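Side-chain contacts in sphingomyelinase C (Streptomyces griseocarneus, PDB 7CNE), which belongs to the endonuclease/exonuclease/phosphatase family and folds as a DNase I-like protein around two mixed beta sheets: residues G157-A160 with G161-A164; A163-D166 with R167-F171; A54-N57 with A58-D61; A220-Y224 with S225-K229. All coordinates share one frame; numbering follows the deposited sequence.

Contact 1: G157-A160 with G161-A164; sequences GCAA and GEAA
The carboxylate of E162 reaches the loop 157-160 and meets it at one oxygen: OE1 takes the backbone N-H of A159 on its anti lone pair, at 2.9 Å from A159 N and with a nearly straight 165° angle at the hydrogen. The CB of A159 lies near the same oxygen, 3.7 Å from E162 OE1. The motif is a type II beta turn, A159-A160-G161-E162, leading straight into helix 162-180 with G161 as the N-cap residue; G161 takes the positive phi (78°) of the third turn position. The turn is closed by E162 N, which donates to A159 O at 2.8 Å from well above the carbonyl plane rather than in it. A159 is thus gripped by one residue through both its N-H and its C=O. The first torsion of E162, trans at -164°, directs the chain toward the loop, and its extended run beyond CG carries OE1 to A159 N. A water donates to both G157 O and E162 OE1, so OE1 has two donors. The acidic group sits beside the first turn of the helix, where the helix dipole would probably favour its negative charge. C158, just ahead of the turn, is tied by its disulfide to C122, which the side chain of E162 also touches, and C158 SG rests 4.1 Å from A163 CB. A second water bridges the turn to the helix, accepting from A163 N at 3.0 Å while donating to A159 O at 2.7 Å.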
loop_
_atom_site.group_PDB
_atom_site.type_symbol
_atom_site.label_atom_id
_atom_site.label_comp_id
_atom_site.label_asym_id
_atom_site.label_seq_id
_atom_site.Cartn_x
_atom_site.Cartn_y
_atom_site.Cartn_z
ATOM N N GLY A 157 6.314 -17.629 -9.536
ATOM C CA GLY A 157 7.096 -18.540 -8.731
ATOM C C GLY A 157 6.338 -19.223 -7.624
ATOM O O GLY A 157 6.893 -20.097 -6.950
ATOM N N CYS A 158 5.081 -18.850 -7.407
ATOM C CA CYS A 158 4.245 -19.522 -6.427
ATOM C C CYS A 158 3.584 -20.732 -7.071
ATOM O O CYS A 158 3.181 -20.683 -8.234
ATOM C CB CYS A 158 3.177 -18.575 -5.878
ATOM S SG CYS A 158 3.829 -17.118 -5.007
ATOM N N ALA A 159 3.476 -21.817 -6.309
ATOM C CA ALA A 159 2.684 -22.955 -6.754
ATOM C C ALA A 159 1.206 -22.580 -6.756
ATOM O O ALA A 159 0.791 -21.591 -6.145
ATOM C CB ALA A 159 2.933 -24.171 -5.857
ATOM N N ALA A 160 0.404 -23.372 -7.470
ATOM C CA ALA A 160 -1.035 -23.132 -7.505
ATOM C C ALA A 160 -1.603 -23.069 -6.088
ATOM O O ALA A 160 -1.351 -23.952 -5.262
ATOM C CB ALA A 160 -1.743 -24.219 -8.317
ATOM N N GLY A 161 -2.338 -21.996 -5.799
ATOM C CA GLY A 161 -2.896 -21.767 -4.482
ATOM C C GLY A 161 -1.926 -21.241 -3.444
ATOM O O GLY A 161 -2.373 -20.781 -2.381
ATOM N N GLU A 162 -0.619 -21.277 -3.710
ATOM C CA GLU A 162 0.345 -20.898 -2.681
ATOM C C GLU A 162 0.282 -19.404 -2.359
ATOM O O GLU A 162 0.434 -19.013 -1.196
ATOM C CB GLU A 162 1.760 -21.285 -3.107
ATOM C CG GLU A 162 2.739 -21.276 -1.933
ATOM C CD GLU A 162 4.146 -21.680 -2.336
ATOM O OE1 GLU A 162 4.421 -21.733 -3.552
ATOM O OE2 GLU A 162 4.972 -21.939 -1.433
ATOM N N ALA A 163 0.078 -18.558 -3.372
ATOM C CA ALA A 163 -0.000 -17.117 -3.137
ATOM C C ALA A 163 -1.141 -16.770 -2.185
ATOM O O ALA A 163 -0.956 -16.009 -1.230
ATOM C CB ALA A 163 -0.158 -16.371 -4.466
ATOM N N ALA A 164 -2.336 -17.311 -2.440
ATOM C CA ALA A 164 -3.468 -17.062 -1.553
ATOM C C ALA A 164 -3.214 -17.623 -0.159
ATOM O O ALA A 164 -3.572 -16.996 0.846
ATOM C CB ALA A 164 -4.746 -17.663 -2.138
HETATM O O HOH W 1 7.118 -21.600 -4.199
HETATM O O HOH W 2 -0.302 -19.134 -6.244
#

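Contact 2: A163-D166 with R167-F171; sequences AAAD and RSRQF
From CB to guanidinium, the side chain of R167 runs back along the preceding turn of helix 162-180, the helical arm of the beta-alpha-beta unit between strands 142-150 and 188-192. R167 CB lies 3.6 Å from both A163 O and A164 O, and R167 CG touches A163 O at 3.5 Å. A bend at chi3 (-71°) then brings the guanidinium round so that one face looks onto A163 O and A164 CA. R167 NH1 comes alongside A163 CB, and R167 NH2 reaches 3.9 Å from A164 CB. The polar edge works outside the helix: NE forms a salt bridge with E203, while NH1 serves Q152 O and T154 OG1, fastening the helix to helix 203-211 and to the loop after strand 142-150. S168 OG bonds to D210; Q170 accepts from Q152 N with OE1 and donates to D120 O with NE2, reaching a second loop. R169 instead turns onto its own helix. R169 CD passes 3.8 Å from D166 OD1, but with the carboxylate turned 71° against the guanidinium the two attract as opposite charges only, no N-H of R169 pointing at the oxygen. Two donors of R169 converge on A165 O from opposite faces of the carbonyl: the backbone N at 3.2 Å, as in any alpha helix, and NH1 at 2.9 Å, well above the carbonyl plane though A165 O lies close to the guanidinium plane.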
loop_
_atom_site.group_PDB
_atom_site.type_symbol
_atom_site.label_atom_id
_atom_site.label_comp_id
_atom_site.label_asym_id
_atom_site.label_seq_id
_atom_site.Cartn_x
_atom_site.Cartn_y
_atom_site.Cartn_z
ATOM N N ALA A 163 0.078 -18.558 -3.372
ATOM C CA ALA A 163 -0.000 -17.117 -3.137
ATOM C C ALA A 163 -1.141 -16.770 -2.185
ATOM O O ALA A 163 -0.956 -16.009 -1.230
ATOM C CB ALA A 163 -0.158 -16.371 -4.466
ATOM N N ALA A 164 -2.336 -17.311 -2.440
ATOM C CA ALA A 164 -3.468 -17.062 -1.553
ATOM C C ALA A 164 -3.214 -17.623 -0.159
ATOM O O ALA A 164 -3.572 -16.996 0.846
ATOM C CB ALA A 164 -4.746 -17.663 -2.138
ATOM N N ALA A 165 -2.602 -18.807 -0.078
ATOM C CA ALA A 165 -2.288 -19.378 1.229
ATOM C C ALA A 165 -1.347 -18.472 2.014
ATOM O O ALA A 165 -1.513 -18.290 3.225
ATOM C CB ALA A 165 -1.673 -20.768 1.065
ATOM N N ASP A 166 -0.344 -17.903 1.345
ATOM C CA ASP A 166 0.588 -17.044 2.059
ATOM C C ASP A 166 -0.025 -15.685 2.382
ATOM O O ASP A 166 0.265 -15.129 3.447
ATOM C CB ASP A 166 1.887 -16.899 1.268
ATOM C CG ASP A 166 2.767 -18.124 1.404
ATOM O OD1 ASP A 166 2.503 -18.931 2.319
ATOM O OD2 ASP A 166 3.707 -18.288 0.610
ATOM N N ARG A 167 -0.884 -15.140 1.509
ATOM C CA ARG A 167 -1.626 -13.939 1.897
ATOM C C ARG A 167 -2.406 -14.182 3.180
ATOM O O ARG A 167 -2.436 -13.326 4.074
ATOM C CB ARG A 167 -2.586 -13.495 0.783
ATOM C CG ARG A 167 -1.927 -12.771 -0.385
ATOM C CD ARG A 167 -2.939 -12.053 -1.266
ATOM N NE ARG A 167 -3.770 -12.954 -2.064
ATOM C CZ ARG A 167 -3.433 -13.445 -3.254
ATOM N NH1 ARG A 167 -2.251 -13.150 -3.803
ATOM N NH2 ARG A 167 -4.286 -14.235 -3.899
ATOM N N SER A 168 -3.067 -15.339 3.282
ATOM C CA SER A 168 -3.821 -15.644 4.492
ATOM C C SER A 168 -2.918 -15.589 5.717
ATOM O O SER A 168 -3.261 -14.967 6.727
ATOM C CB SER A 168 -4.483 -17.019 4.364
ATOM O OG SER A 168 -5.125 -17.398 5.568
ATOM N N ARG A 169 -1.741 -16.222 5.634
ATOM C CA ARG A 169 -0.805 -16.181 6.753
ATOM C C ARG A 169 -0.306 -14.759 7.013
ATOM O O ARG A 169 -0.088 -14.372 8.170
ATOM C CB ARG A 169 0.370 -17.129 6.491
ATOM C CG ARG A 169 -0.010 -18.623 6.600
ATOM C CD ARG A 169 0.800 -19.515 5.646
ATOM N NE ARG A 169 0.474 -20.936 5.840
ATOM C CZ ARG A 169 -0.614 -21.530 5.348
ATOM N NH1 ARG A 169 -1.490 -20.839 4.618
ATOM N NH2 ARG A 169 -0.830 -22.825 5.572
ATOM N N GLN A 170 -0.113 -13.964 5.955
ATOM C CA GLN A 170 0.327 -12.581 6.160
ATOM C C GLN A 170 -0.722 -11.771 6.913
ATOM O O GLN A 170 -0.392 -11.019 7.839
ATOM C CB GLN A 170 0.654 -11.922 4.817
ATOM C CG GLN A 170 1.911 -12.521 4.136
ATOM C CD GLN A 170 2.213 -11.894 2.781
ATOM O OE1 GLN A 170 1.409 -11.121 2.246
ATOM N NE2 GLN A 170 3.383 -12.216 2.222
ATOM N N PHE A 171 -1.995 -11.914 6.533
ATOM C CA PHE A 171 -3.052 -11.203 7.249
ATOM C C PHE A 171 -3.137 -11.670 8.700
ATOM O O PHE A 171 -3.345 -10.859 9.612
ATOM C CB PHE A 171 -4.405 -11.399 6.552
ATOM C CG PHE A 171 -4.444 -10.919 5.120
ATOM C CD1 PHE A 171 -3.856 -9.711 4.755
ATOM C CD2 PHE A 171 -5.095 -11.677 4.139
ATOM C CE1 PHE A 171 -3.906 -9.256 3.417
ATOM C CE2 PHE A 171 -5.151 -11.238 2.806
ATOM C CZ PHE A 171 -4.544 -10.021 2.446
#

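Contact 3: A54-N57 with A58-D61; sequences AFDN and AAAD
A54 sets its methyl against the helix that follows, A54 CB lying 3.9 Å from A60 CB. Its backbone is hydrogen-bonded to G101. Two residues on, D56 takes the N-cap position. With CG anti to the backbone N (chi1 -177°), its carboxylate swings toward the first turn, and D56 OD2 accepts from A59 N at 2.9 Å, on the anti side and 23° out of the carboxylate plane. The same D56 OD2 lies 3.3 Å from A59 CB. The second oxygen, OD1, is held by T22 OG1 and by a water that it shares with A58 N, so the carboxylate serves two of the N-H groups at the helix start, one directly and one through solvent. D56 O meanwhile receives A60 N at 2.9 Å, almost along the C=O axis. N57 carries the helix on, its O accepting from D61 N at 2.9 Å. D61 CB lies 3.2 Å from N57 O, while its OD1 forms a salt bridge with R80. This is the classic aspartate N-cap, here at a strand-to-helix junction where sheet strand 48-54 passes into helix 57-66.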
loop_
_atom_site.group_PDB
_atom_site.type_symbol
_atom_site.label_atom_id
_atom_site.label_comp_id
_atom_site.label_asym_id
_atom_site.label_seq_id
_atom_site.Cartn_x
_atom_site.Cartn_y
_atom_site.Cartn_z
ATOM N N ALA A 54 7.377 1.535 -3.711
ATOM C CA ALA A 54 8.339 2.637 -3.719
ATOM C C ALA A 54 9.758 2.067 -3.620
ATOM O O ALA A 54 10.490 2.284 -2.655
ATOM C CB ALA A 54 8.032 3.606 -2.583
ATOM N N PHE A 55 10.127 1.295 -4.649
ATOM C CA PHE A 55 11.324 0.462 -4.614
ATOM C C PHE A 55 12.580 1.228 -5.012
ATOM O O PHE A 55 13.665 0.972 -4.471
ATOM C CB PHE A 55 11.168 -0.728 -5.566
ATOM C CG PHE A 55 10.113 -1.724 -5.165
ATOM C CD1 PHE A 55 10.086 -2.261 -3.888
ATOM C CD2 PHE A 55 9.163 -2.151 -6.094
ATOM C CE1 PHE A 55 9.125 -3.202 -3.537
ATOM C CE2 PHE A 55 8.193 -3.094 -5.752
ATOM C CZ PHE A 55 8.171 -3.618 -4.480
ATOM N N ASP A 56 12.471 2.121 -5.993
ATOM C CA ASP A 56 13.628 2.895 -6.413
ATOM C C ASP A 56 13.991 3.893 -5.322
ATOM O O ASP A 56 13.184 4.768 -4.980
ATOM C CB ASP A 56 13.350 3.610 -7.727
ATOM C CG ASP A 56 14.562 4.351 -8.226
ATOM O OD1 ASP A 56 15.508 3.675 -8.680
ATOM O OD2 ASP A 56 14.582 5.592 -8.129
ATOM N N ASN A 57 15.198 3.755 -4.768
ATOM C CA ASN A 57 15.572 4.543 -3.599
ATOM C C ASN A 57 15.509 6.039 -3.886
ATOM O O ASN A 57 15.018 6.814 -3.058
ATOM C CB ASN A 57 16.974 4.151 -3.128
ATOM C CG ASN A 57 16.989 2.837 -2.367
ATOM O OD1 ASN A 57 16.138 1.972 -2.578
ATOM N ND2 ASN A 57 17.967 2.676 -1.491
ATOM N N ALA A 58 15.994 6.465 -5.054
ATOM C CA ALA A 58 16.055 7.893 -5.347
ATOM C C ALA A 58 14.665 8.460 -5.616
ATOM O O ALA A 58 14.296 9.502 -5.064
ATOM C CB ALA A 58 16.995 8.154 -6.529
ATOM N N ALA A 59 13.869 7.788 -6.453
ATOM C CA ALA A 59 12.535 8.318 -6.735
ATOM C C ALA A 59 11.657 8.293 -5.487
ATOM O O ALA A 59 10.883 9.233 -5.236
ATOM C CB ALA A 59 11.880 7.535 -7.871
ATOM N N ALA A 60 11.761 7.230 -4.687
ATOM C CA ALA A 60 11.035 7.194 -3.421
ATOM C C ALA A 60 11.495 8.307 -2.484
ATOM O O ALA A 60 10.669 8.968 -1.848
ATOM C CB ALA A 60 11.199 5.826 -2.763
ATOM N N ASP A 61 12.810 8.527 -2.375
ATOM C CA ASP A 61 13.307 9.630 -1.551
ATOM C C ASP A 61 12.773 10.977 -2.039
ATOM O O ASP A 61 12.415 11.841 -1.230
ATOM C CB ASP A 61 14.837 9.662 -1.561
ATOM C CG ASP A 61 15.466 8.561 -0.729
ATOM O OD1 ASP A 61 14.742 7.773 -0.069
ATOM O OD2 ASP A 61 16.713 8.497 -0.744
HETATM O O HOH W 3 17.634 4.701 -6.969
#

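Contact 4: A220-Y224 with S225-K229; sequences AGHPY and SFDTK
A His-carboxylate hydrogen bond links H222 to D227 across the loop that leaves edge strand 218-221. NE2 of H222 lies 2.6 Å from D227 OD2, the N-H pointing almost straight at it (176°). D227 OD2 lies in the imidazole plane and uses its anti lone pair; ring and carboxylate are nearly coplanar, 26° apart. A trans first torsion (chi1 -168°) points the imidazole toward D227. P223 CD covers one face of this ring, and the ring of Y291 meets it nearly at right angles. D227 OD2 also forms a salt bridge with R243, so this oxygen has two partners, H222 within the loop and R243 outside it. The other oxygen builds an Asx turn: D227 OD1 accepts from K229 N at 2.9 Å, again by its anti lone pair, and also from E230 N, leading the chain on toward helix 232-237. Y224 packs beside the carboxylate, with CB 4.1 Å from D227 CB and CD2 3.9 Å from D227 OD2; its ring stands steeply against the carboxylate. P223 CB lies over one face of the tyrosine ring, whose other neighbours include H200. Next in the chain, S225 anchors the loop with OG bonded to D247 and to L246 N.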
loop_
_atom_site.group_PDB
_atom_site.type_symbol
_atom_site.label_atom_id
_atom_site.label_comp_id
_atom_site.label_asym_id
_atom_site.label_seq_id
_atom_site.Cartn_x
_atom_site.Cartn_y
_atom_site.Cartn_z
ATOM N N ALA A 220 -16.905 2.567 -3.129
ATOM C CA ALA A 220 -17.483 3.468 -4.109
ATOM C C ALA A 220 -16.490 3.753 -5.227
ATOM O O ALA A 220 -15.331 3.318 -5.193
ATOM C CB ALA A 220 -17.927 4.768 -3.427
ATOM N N GLY A 221 -16.952 4.509 -6.224
ATOM C CA GLY A 221 -16.080 4.903 -7.314
ATOM C C GLY A 221 -15.911 3.791 -8.338
ATOM O O GLY A 221 -16.789 2.949 -8.533
ATOM N N HIS A 222 -14.756 3.793 -8.995
ATOM C CA HIS A 222 -14.514 2.852 -10.077
ATOM C C HIS A 222 -14.514 1.424 -9.531
ATOM O O HIS A 222 -14.060 1.191 -8.400
ATOM C CB HIS A 222 -13.187 3.177 -10.762
ATOM C CG HIS A 222 -12.981 2.454 -12.054
ATOM N ND1 HIS A 222 -13.721 2.729 -13.186
ATOM C CD2 HIS A 222 -12.111 1.475 -12.401
ATOM C CE1 HIS A 222 -13.317 1.946 -14.174
ATOM N NE2 HIS A 222 -12.343 1.176 -13.723
ATOM N N PRO A 223 -15.055 0.452 -10.279
ATOM C CA PRO A 223 -15.143 -0.917 -9.748
ATOM C C PRO A 223 -13.802 -1.613 -9.554
ATOM O O PRO A 223 -13.747 -2.558 -8.762
ATOM C CB PRO A 223 -15.991 -1.652 -10.799
ATOM C CG PRO A 223 -15.894 -0.803 -12.030
ATOM C CD PRO A 223 -15.816 0.600 -11.528
ATOM N N TYR A 224 -12.730 -1.206 -10.242
ATOM C CA TYR A 224 -11.489 -1.982 -10.257
ATOM C C TYR A 224 -10.292 -1.082 -9.983
ATOM O O TYR A 224 -9.906 -0.288 -10.845
ATOM C CB TYR A 224 -11.295 -2.690 -11.600
ATOM C CG TYR A 224 -12.484 -3.501 -12.057
ATOM C CD1 TYR A 224 -12.796 -4.720 -11.459
ATOM C CD2 TYR A 224 -13.290 -3.051 -13.098
ATOM C CE1 TYR A 224 -13.888 -5.466 -11.883
ATOM C CE2 TYR A 224 -14.378 -3.786 -13.527
ATOM C CZ TYR A 224 -14.670 -4.992 -12.918
ATOM O OH TYR A 224 -15.756 -5.714 -13.354
ATOM N N SER A 225 -9.660 -1.246 -8.816
ATOM C CA SER A 225 -8.445 -0.483 -8.560
ATOM C C SER A 225 -7.240 -1.022 -9.325
ATOM O O SER A 225 -6.205 -0.346 -9.367
ATOM C CB SER A 225 -8.147 -0.444 -7.054
ATOM O OG SER A 225 -7.610 -1.673 -6.611
ATOM N N PHE A 226 -7.331 -2.223 -9.930
ATOM C CA PHE A 226 -6.297 -2.722 -10.847
ATOM C C PHE A 226 -6.977 -3.091 -12.169
ATOM O O PHE A 226 -7.276 -4.262 -12.434
ATOM C CB PHE A 226 -5.523 -3.896 -10.262
ATOM C CG PHE A 226 -4.312 -4.260 -11.067
ATOM C CD1 PHE A 226 -3.236 -3.388 -11.146
ATOM C CD2 PHE A 226 -4.257 -5.455 -11.770
ATOM C CE1 PHE A 226 -2.117 -3.702 -11.899
ATOM C CE2 PHE A 226 -3.141 -5.776 -12.526
ATOM C CZ PHE A 226 -2.074 -4.898 -12.589
ATOM N N ASP A 227 -7.202 -2.078 -13.009
ATOM C CA ASP A 227 -8.033 -2.212 -14.207
ATOM C C ASP A 227 -7.129 -2.488 -15.404
ATOM O O ASP A 227 -6.606 -1.564 -16.032
ATOM C CB ASP A 227 -8.880 -0.959 -14.420
ATOM C CG ASP A 227 -10.027 -1.190 -15.400
ATOM O OD1 ASP A 227 -9.842 -1.969 -16.358
ATOM O OD2 ASP A 227 -11.112 -0.596 -15.207
ATOM N N THR A 228 -6.962 -3.773 -15.725
ATOM C CA THR A 228 -6.173 -4.198 -16.874
ATOM C C THR A 228 -6.771 -3.782 -18.218
ATOM O O THR A 228 -6.152 -4.034 -19.258
ATOM C CB THR A 228 -6.017 -5.718 -16.829
ATOM O OG1 THR A 228 -7.318 -6.310 -16.750
ATOM C CG2 THR A 228 -5.229 -6.114 -15.589
ATOM N N LYS A 229 -7.951 -3.167 -18.238
ATOM C CA LYS A 229 -8.504 -2.661 -19.490
ATOM C C LYS A 229 -8.366 -1.145 -19.620
ATOM O O LYS A 229 -7.799 -0.662 -20.608
ATOM C CB LYS A 229 -9.973 -3.078 -19.625
ATOM C CG LYS A 229 -10.668 -2.502 -20.855
ATOM C CD LYS A 229 -12.179 -2.714 -20.796
ATOM C CE LYS A 229 -12.818 -2.556 -22.173
ATOM N NZ LYS A 229 -12.359 -1.310 -22.855
#

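From the N terminus, contact 3 comes first and closes the loop between strand 48-54 of the seven-stranded sheet and helix 57-66. Contact 1 follows far along the chain, ending the loop after strand 142-150 of the six-stranded sheet. Contact 2 continues along helix 162-180, joining it to helix 203-211 and to the loop after strand 142-150. Contact 4 comes last, shaping the loop from edge strand 218-221 toward helix 232-237. All are local and none nests in or crosses another; contacts 1 and 2 merely overlap at A163 and A164. Contact 3 lies about 14 Å from contact 1 and about 12 Å from contact 4 at the nearest atoms.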